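Local coordinates for protein putative Endoribonuclease L-PSP (PDB 3M1X) that is of unconfirmed function but belongs to the RutC (YjgF/YER057c/UK114) family and may have deaminase activity, at residues 109-112 with 113-117; 89-92 with 93-96. All coordinates share one frame; numbering follows the deposited sequence. Where two conformers were deposited one is given.

Contact 1 (109-112 with 113-117); sequences GVFN and GIYAE
One face of the Phe111 ring is covered by Tyr115 CB, which sits over it 4.2 Å from the ring centroid, displaced toward the rim: a CH-pi contact one turn along alpha-helix 108-119 of a beta-alpha-beta unit. The two rings themselves meet obliquely, planes at 47°, with Phe111 CZ 3.7 Å from Tyr115 CD1. At the edge of the Tyr115 ring, near its plane, lies the carbonyl oxygen of Asn112. Both aromatic side chains leave the helix with CG anti to the backbone N (Tyr115 chi1 177°), which carries them along the same flank toward the sheet. There Phe111 packs on Cys100 and Leu102, while Tyr115 OH is hydrogen-bonded to Thr98 OG1 and its ring makes a cation-pi contact with Arg126, the residue that also binds Asn112 OD1. Ala39 of a second subunit packs against Asn112, Tyr115 and Ala116. On another flank, Val110 and Ile114 run side by side, Val110 CG1 to Ile114 CD1 4.1 Å, and both touch helix 70-87. Four successive i to i+4 backbone bonds underlie this packing; in the straightest of them, at 172°, Tyr115 N meets Phe111 O at 2.9 Å.

Contact 2 (89-92 with 93-96); sequences GSSM and DKVV
Lys94 and Ser91 meet through backbone and side chain together. Lys94 N donates to Ser91 O at 3.1 Å, and the same N-H makes a weak second bond to Ser91 OG at 3.2 Å, bent to 126°. One residue on, Val95 N reaches Met92 O at 3.1 Å with a straighter N-H, 164°. Both backbone bonds span three residues, the i to i+3 spacing of a short 3-10 turn. The Ser91 hydroxyl lies between its own backbone N and carbonyl carbon (chi1 70°), which turns OG forward over the start of this turn.

The turn belongs to the connection from helix 70-87 to strand 95-102. Gly89, with its positive phi, ends the helix in a Schellman motif, and at Val95 the chain enters the strand.

Two serine hydroxyls lie against the lysine chain. Ser91 OG is 3.4 Å from Lys94 CG, and Ser90 OG is 3.5 Å from Lys94 CB; the Ser90 hydroxyl is itself hydrogen-bonded to Thr147 O. Farther along the turn, Val95 CG2 lies 3.4 Å from Met92 O. The bent Met92 side chain turns to Leu85 of helix 70-87 and to Ala118 and Phe119 of helix 108-119.

Water provides the last link. Extended beyond CG, Lys94 brings its ammonium back alongside the loop, where NZ donates to a water at 2.7 Å that in turn donates to Gly89 O at 2.9 Å. NZ also hydrogen-bonds Leu148 O at the C terminus.

In the fold
From the N terminus, helix 70-87 leads into contact 2, whose adjoining segments 89-92 and 93-96 close a tight turn and deliver the chain into strand 95-102. That strand is followed by helix 108-119, within which contact 1 closes successive helical turns before the chain continues to strand 125-130. The two contacts are therefore in series, neither nested nor crossed; the centres of contact 1 and contact 2 are about 18 Å apart, and the nearest atoms of contact 1 and contact 2 about 6 Å. Contact 2 joins the end of one helix to the start of strand 95-102, which lies between strands 125-130 and 140-146, whereas contact 1 packs helix 108-119 against the sheet and alongside helix 70-87. Both also touch the second subunit.

Contact 1 (109-112 with 113-117)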
loop_
_atom_site.group_PDB
_atom_site.type_symbol
_atom_site.label_atom_id
_atom_site.label_comp_id
_atom_site.label_asym_id
_atom_site.label_seq_id
_atom_site.Cartn_x
_atom_site.Cartn_y
_atom_site.Cartn_z
ATOM N N GLY A 109 10.326 17.158 -0.492
ATOM C CA GLY A 109 11.736 17.327 -0.817
ATOM C C GLY A 109 12.635 17.019 0.344
ATOM O O GLY A 109 13.632 16.303 0.165
ATOM N N VAL A 110 12.352 17.550 1.516
ATOM C CA VAL A 110 13.149 17.326 2.697
ATOM C C VAL A 110 13.127 15.837 3.033
ATOM O O VAL A 110 14.131 15.228 3.360
ATOM C CB VAL A 110 12.789 18.264 3.811
ATOM C CG1 VAL A 110 13.429 17.827 5.104
ATOM C CG2 VAL A 110 13.331 19.694 3.438
ATOM N N PHE A 111 11.914 15.280 3.039
ATOM C CA PHE A 111 11.805 13.871 3.324
ATOM C C PHE A 111 12.614 13.022 2.413
ATOM O O PHE A 111 13.370 12.122 2.787
ATOM C CB PHE A 111 10.335 13.407 3.291
ATOM C CG PHE A 111 10.205 11.919 3.254
ATOM C CD1 PHE A 111 10.424 11.209 4.383
ATOM C CD2 PHE A 111 10.050 11.222 2.059
ATOM C CE1 PHE A 111 10.446 9.788 4.385
ATOM C CE2 PHE A 111 10.044 9.837 2.053
ATOM C CZ PHE A 111 10.255 9.166 3.186
ATOM N N ASN A 112 12.546 13.351 1.115
ATOM C CA ASN A 112 13.184 12.548 0.161
ATOM C C ASN A 112 14.730 12.561 0.379
ATOM O O ASN A 112 15.397 11.545 0.201
ATOM C CB ASN A 112 12.740 12.982 -1.224
ATOM C CG ASN A 112 13.531 12.269 -2.287
ATOM O OD1 ASN A 112 13.229 11.114 -2.602
ATOM N ND2 ASN A 112 14.567 12.889 -2.824
ATOM N N GLY A 113 15.306 13.726 0.727
ATOM C CA GLY A 113 16.690 13.744 1.014
ATOM C C GLY A 113 17.148 12.850 2.151
ATOM O O GLY A 113 18.180 12.205 2.128
ATOM N N ILE A 114 16.329 12.846 3.190
ATOM C CA ILE A 114 16.630 12.047 4.374
ATOM C C ILE A 114 16.491 10.511 4.066
ATOM O O ILE A 114 17.303 9.686 4.438
ATOM C CB ILE A 114 15.771 12.468 5.560
ATOM C CG1 ILE A 114 16.233 13.896 6.013
ATOM C CG2 ILE A 114 15.811 11.473 6.723
ATOM C CD1 ILE A 114 15.208 14.615 6.922
ATOM N N TYR A 115 15.445 10.182 3.305
ATOM C CA TYR A 115 15.222 8.837 2.801
ATOM C C TYR A 115 16.376 8.365 1.977
ATOM O O TYR A 115 16.924 7.226 2.164
ATOM C CB TYR A 115 13.920 8.888 2.006
ATOM C CG TYR A 115 13.525 7.600 1.315
ATOM C CD1 TYR A 115 12.659 6.716 1.886
ATOM C CD2 TYR A 115 14.002 7.331 0.061
ATOM C CE1 TYR A 115 12.264 5.565 1.223
ATOM C CE2 TYR A 115 13.656 6.153 -0.589
ATOM C CZ TYR A 115 12.739 5.301 -0.020
ATOM O OH TYR A 115 12.324 4.136 -0.614
ATOM N N ALA A 116 16.848 9.199 1.046
ATOM C CA ALA A 116 17.917 8.852 0.187
ATOM C C ALA A 116 19.220 8.607 0.954
ATOM O O ALA A 116 19.957 7.673 0.682
ATOM C CB ALA A 116 18.114 9.920 -0.932
ATOM N N GLU A 117 19.514 9.449 1.955
ATOM C CA GLU A 117 20.695 9.296 2.828
ATOM C C GLU A 117 20.623 7.975 3.466
ATOM O O GLU A 117 21.603 7.266 3.586
ATOM C CB GLU A 117 20.818 10.341 3.951
ATOM C CG GLU A 117 22.145 10.298 4.827
ATOM C CD GLU A 117 22.057 9.432 6.116
ATOM O OE1 GLU A 117 21.027 8.890 6.489
ATOM O OE2 GLU A 117 23.062 9.158 6.781
#

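Contact 2 (89-92 with 93-96)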
loop_
_atom_site.group_PDB
_atom_site.type_symbol
_atom_site.label_atom_id
_atom_site.label_comp_id
_atom_site.label_asym_id
_atom_site.label_seq_id
_atom_site.Cartn_x
_atom_site.Cartn_y
_atom_site.Cartn_z
ATOM N N GLY A 89 16.396 -10.240 10.252
ATOM C CA GLY A 89 17.375 -10.932 9.389
ATOM C C GLY A 89 17.515 -10.343 8.020
ATOM O O GLY A 89 18.114 -10.976 7.168
ATOM N N SER A 90 16.989 -9.152 7.827
ATOM C CA SER A 90 17.069 -8.407 6.574
ATOM C C SER A 90 17.982 -7.194 6.701
ATOM O O SER A 90 18.817 -7.146 7.638
ATOM C CB SER A 90 15.639 -8.120 6.106
ATOM O OG SER A 90 15.634 -7.550 4.812
ATOM N N SER A 91 17.848 -6.211 5.848
ATOM C CA SER A 91 18.707 -5.053 5.819
ATOM C C SER A 91 18.043 -3.987 4.953
ATOM O O SER A 91 17.163 -4.290 4.163
ATOM C CB SER A 91 20.040 -5.395 5.271
ATOM O OG SER A 91 19.935 -5.663 3.871
ATOM N N MET A 92 18.532 -2.764 5.047
ATOM C CA MET A 92 18.095 -1.725 4.165
ATOM C C MET A 92 18.343 -2.071 2.692
ATOM O O MET A 92 17.523 -1.804 1.823
ATOM C CB MET A 92 18.731 -0.390 4.508
ATOM C CG MET A 92 18.289 0.105 5.900
ATOM S SD MET A 92 16.590 0.744 5.916
ATOM C CE MET A 92 16.893 2.409 5.244
ATOM N N ASP A 93 19.476 -2.701 2.398
ATOM C CA ASP A 93 19.793 -3.081 1.020
ATOM C C ASP A 93 18.916 -4.159 0.463
ATOM O O ASP A 93 18.869 -4.336 -0.757
ATOM C CB ASP A 93 21.250 -3.602 0.906
ATOM C CG ASP A 93 22.261 -2.537 0.879
ATOM O OD1 ASP A 93 21.979 -1.344 0.694
ATOM O OD2 ASP A 93 23.452 -2.875 1.057
ATOM N N LYS A 94 18.169 -4.847 1.314
ATOM C CA LYS A 94 17.227 -5.882 0.905
ATOM C C LYS A 94 15.803 -5.393 0.774
ATOM O O LYS A 94 14.889 -6.178 0.530
ATOM C CB LYS A 94 17.356 -7.074 1.836
ATOM C CG LYS A 94 18.616 -7.899 1.604
ATOM C CD LYS A 94 18.762 -9.005 2.614
ATOM C CE LYS A 94 20.015 -9.867 2.329
ATOM N NZ LYS A 94 20.136 -10.987 3.282
ATOM N N VAL A 95 15.552 -4.088 0.928
ATOM C CA VAL A 95 14.242 -3.516 0.771
ATOM C C VAL A 95 13.870 -3.515 -0.705
ATOM O O VAL A 95 14.609 -2.968 -1.533
ATOM C CB VAL A 95 14.126 -2.145 1.399
ATOM C CG1 VAL A 95 12.793 -1.485 1.069
ATOM C CG2 VAL A 95 14.337 -2.235 2.898
ATOM N N VAL A 96 12.711 -4.059 -1.037
ATOM C CA VAL A 96 12.272 -4.077 -2.466
ATOM C C VAL A 96 11.340 -2.955 -2.758
ATOM O O VAL A 96 11.362 -2.464 -3.918
ATOM C CB VAL A 96 11.628 -5.428 -2.931
ATOM C CG1 VAL A 96 12.637 -6.515 -2.723
ATOM C CG2 VAL A 96 10.257 -5.754 -2.274
HETATM O O HOH W 1 20.363 -9.763 5.730
#